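Local coordinates for vitamin B12-binding protein (Vibrio cholerae O395, PDB 5YSC) that binds vitamin B12 in the periplasm and probably delivers it to the BtuC subunits of the BtuCD importer, at residues Pro19-Ile24 against Lys77-Ile82. Sequence-based numbering, arbitrary orientation.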
loop_
_atom_site.group_PDB
_atom_site.type_symbol
_atom_site.label_atom_id
_atom_site.label_comp_id
_atom_site.label_asym_id
_atom_site.label_seq_id
_atom_site.Cartn_x
_atom_site.Cartn_y
_atom_site.Cartn_z
ATOM N N PRO A 19 -0.058 -8.117 26.157
ATOM C CA PRO A 19 0.352 -6.740 25.854
ATOM C C PRO A 19 1.853 -6.676 25.643
ATOM O O PRO A 19 2.647 -6.840 26.574
ATOM C CB PRO A 19 -0.098 -5.963 27.096
ATOM C CG PRO A 19 0.052 -6.952 28.178
ATOM C CD PRO A 19 -0.412 -8.264 27.581
ATOM N N ALA A 20 2.249 -6.453 24.404
ATOM C CA ALA A 20 3.650 -6.433 24.054
ATOM C C ALA A 20 4.305 -5.143 24.537
ATOM O O ALA A 20 3.703 -4.057 24.541
ATOM C CB ALA A 20 3.803 -6.592 22.547
ATOM N N GLU A 21 5.543 -5.243 24.879
ATOM C CA GLU A 21 6.273 -4.145 25.372
ATOM C C GLU A 21 7.384 -3.640 24.506
ATOM O O GLU A 21 7.771 -2.574 24.706
ATOM C CB GLU A 21 6.932 -4.505 26.686
ATOM C CG GLU A 21 6.020 -4.562 27.881
ATOM C CD GLU A 21 5.158 -3.321 28.130
ATOM O OE1 GLU A 21 3.994 -3.499 28.482
ATOM O OE2 GLU A 21 5.665 -2.236 28.048
ATOM N N ARG A 22 7.865 -4.439 23.564
ATOM C CA ARG A 22 8.993 -4.088 22.699
ATOM C C ARG A 22 8.627 -4.561 21.289
ATOM O O ARG A 22 8.819 -5.728 20.948
ATOM C CB ARG A 22 10.288 -4.731 23.178
ATOM C CG ARG A 22 10.730 -4.294 24.565
ATOM C CD ARG A 22 12.122 -4.769 24.844
ATOM N NE ARG A 22 13.050 -4.176 23.890
ATOM C CZ ARG A 22 13.628 -2.994 24.050
ATOM N NH1 ARG A 22 13.394 -2.276 25.137
ATOM N NH2 ARG A 22 14.443 -2.527 23.119
ATOM N N ILE A 23 8.064 -3.672 20.475
ATOM C CA ILE A 23 7.487 -4.078 19.193
ATOM C C ILE A 23 8.382 -3.578 18.066
ATOM O O ILE A 23 8.895 -2.464 18.119
ATOM C CB ILE A 23 6.041 -3.554 19.050
ATOM C CG1 ILE A 23 5.190 -4.038 20.220
ATOM C CG2 ILE A 23 5.379 -4.077 17.778
ATOM C CD1 ILE A 23 3.752 -3.522 20.212
ATOM N N ILE A 24 8.578 -4.403 17.038
ATOM C CA ILE A 24 9.345 -3.997 15.862
ATOM C C ILE A 24 8.448 -4.122 14.648
ATOM O O ILE A 24 7.746 -5.121 14.500
ATOM C CB ILE A 24 10.608 -4.852 15.702
ATOM C CG1 ILE A 24 11.603 -4.487 16.814
ATOM C CG2 ILE A 24 11.259 -4.663 14.320
ATOM C CD1 ILE A 24 12.909 -5.283 16.746
ATOM N N LYS A 77 15.655 -7.382 21.296
ATOM C CA LYS A 77 14.858 -8.328 22.068
ATOM C C LYS A 77 13.347 -8.085 22.025
ATOM O O LYS A 77 12.705 -8.010 23.066
ATOM C CB LYS A 77 15.331 -8.336 23.525
ATOM C CG LYS A 77 16.842 -8.424 23.677
ATOM C CD LYS A 77 17.280 -8.172 25.106
ATOM C CE LYS A 77 17.889 -9.421 25.714
ATOM N NZ LYS A 77 19.138 -9.127 26.466
ATOM N N PRO A 78 12.775 -7.988 20.829
ATOM C CA PRO A 78 11.349 -7.701 20.716
ATOM C C PRO A 78 10.522 -8.851 21.243
ATOM O O PRO A 78 10.911 -10.014 21.143
ATOM C CB PRO A 78 11.148 -7.506 19.203
ATOM C CG PRO A 78 12.125 -8.464 18.599
ATOM C CD PRO A 78 13.352 -8.352 19.518
ATOM N N ASP A 79 9.366 -8.534 21.820
ATOM C CA ASP A 79 8.403 -9.577 22.125
ATOM C C ASP A 79 7.307 -9.663 21.079
ATOM O O ASP A 79 6.465 -10.557 21.159
ATOM C CB ASP A 79 7.813 -9.381 23.531
ATOM C CG ASP A 79 7.172 -8.022 23.736
ATOM O OD1 ASP A 79 7.113 -7.230 22.775
ATOM O OD2 ASP A 79 6.720 -7.741 24.870
ATOM N N LEU A 80 7.328 -8.772 20.081
ATOM C CA LEU A 80 6.435 -8.866 18.929
ATOM C C LEU A 80 7.100 -8.215 17.718
ATOM O O LEU A 80 7.556 -7.077 17.816
ATOM C CB LEU A 80 5.098 -8.173 19.215
ATOM C CG LEU A 80 4.157 -8.094 18.010
ATOM C CD1 LEU A 80 3.734 -9.502 17.612
ATOM C CD2 LEU A 80 2.942 -7.213 18.315
ATOM N N ILE A 81 7.103 -8.909 16.573
ATOM C CA ILE A 81 7.597 -8.383 15.309
ATOM C C ILE A 81 6.412 -8.378 14.349
ATOM O O ILE A 81 5.699 -9.375 14.222
ATOM C CB ILE A 81 8.771 -9.215 14.745
ATOM C CG1 ILE A 81 9.956 -9.230 15.710
ATOM C CG2 ILE A 81 9.167 -8.712 13.361
ATOM C CD1 ILE A 81 11.159 -10.020 15.231
ATOM N N ILE A 82 6.167 -7.242 13.711
ATOM C CA ILE A 82 5.105 -7.096 12.732
ATOM C C ILE A 82 5.717 -7.198 11.349
ATOM O O ILE A 82 6.401 -6.281 10.900
ATOM C CB ILE A 82 4.354 -5.764 12.877
ATOM C CG1 ILE A 82 3.903 -5.563 14.313
ATOM C CG2 ILE A 82 3.176 -5.781 11.937
ATOM C CD1 ILE A 82 3.343 -4.164 14.529
#
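The carboxylate of D79 grips the backbone of E21 and R22 where two neighbouring parallel strands begin. OD2 of D79 takes the N-H of E21 at 2.8 Å through its syn lone pair, nearly straight at 172°. OD1 takes the N-H of R22 at 3.0 Å, but from above the carboxylate plane. With chi1 at 56° the carboxylate is turned toward the E21-R22 backbone, and bonds to both oxygens should limit its rotation. R22 answers with its carbonyl: N of D79 binds O of R22 at 3.0 Å, and the N-H of L80 adds a weak bond to it.

Regular parallel pairing follows. N of I24 binds O of L80 at 3.0 Å, and O of I24 receives N of I82 at 2.8 Å. The tight part joins these hydrogen bonds to apolar packing on both faces. On one face CG2 of I23 meets CD2 of L80 and also CD1 of I82, 3.8 Å away. CB of A20 closes on CB of L80 and lies against OD1 of D79. On the other face CD1 of I24 touches CB and CG of the P78 ring, the side chains crossing at an angle.

The outer side, beside the D79 bonds, is looser and faces solvent. The side chains of E21 and K77 lead away. E21 forms a salt bridge with K42, while R22 runs past O of K77 and hydrogen-bonds through NE to O of L76.

This central strand pair is core packing in the N-terminal lobe of a bilobed binding protein (strand order 2-1-3-4). The I82 side chain is about 10 Å from cyanocobalamin, not touching it. Strand 23-25 is flanked by 43-45, and 80-83 by 103-105. Helix 70-76 packs on I24, P78 and I81, and helix 28-36 on I82.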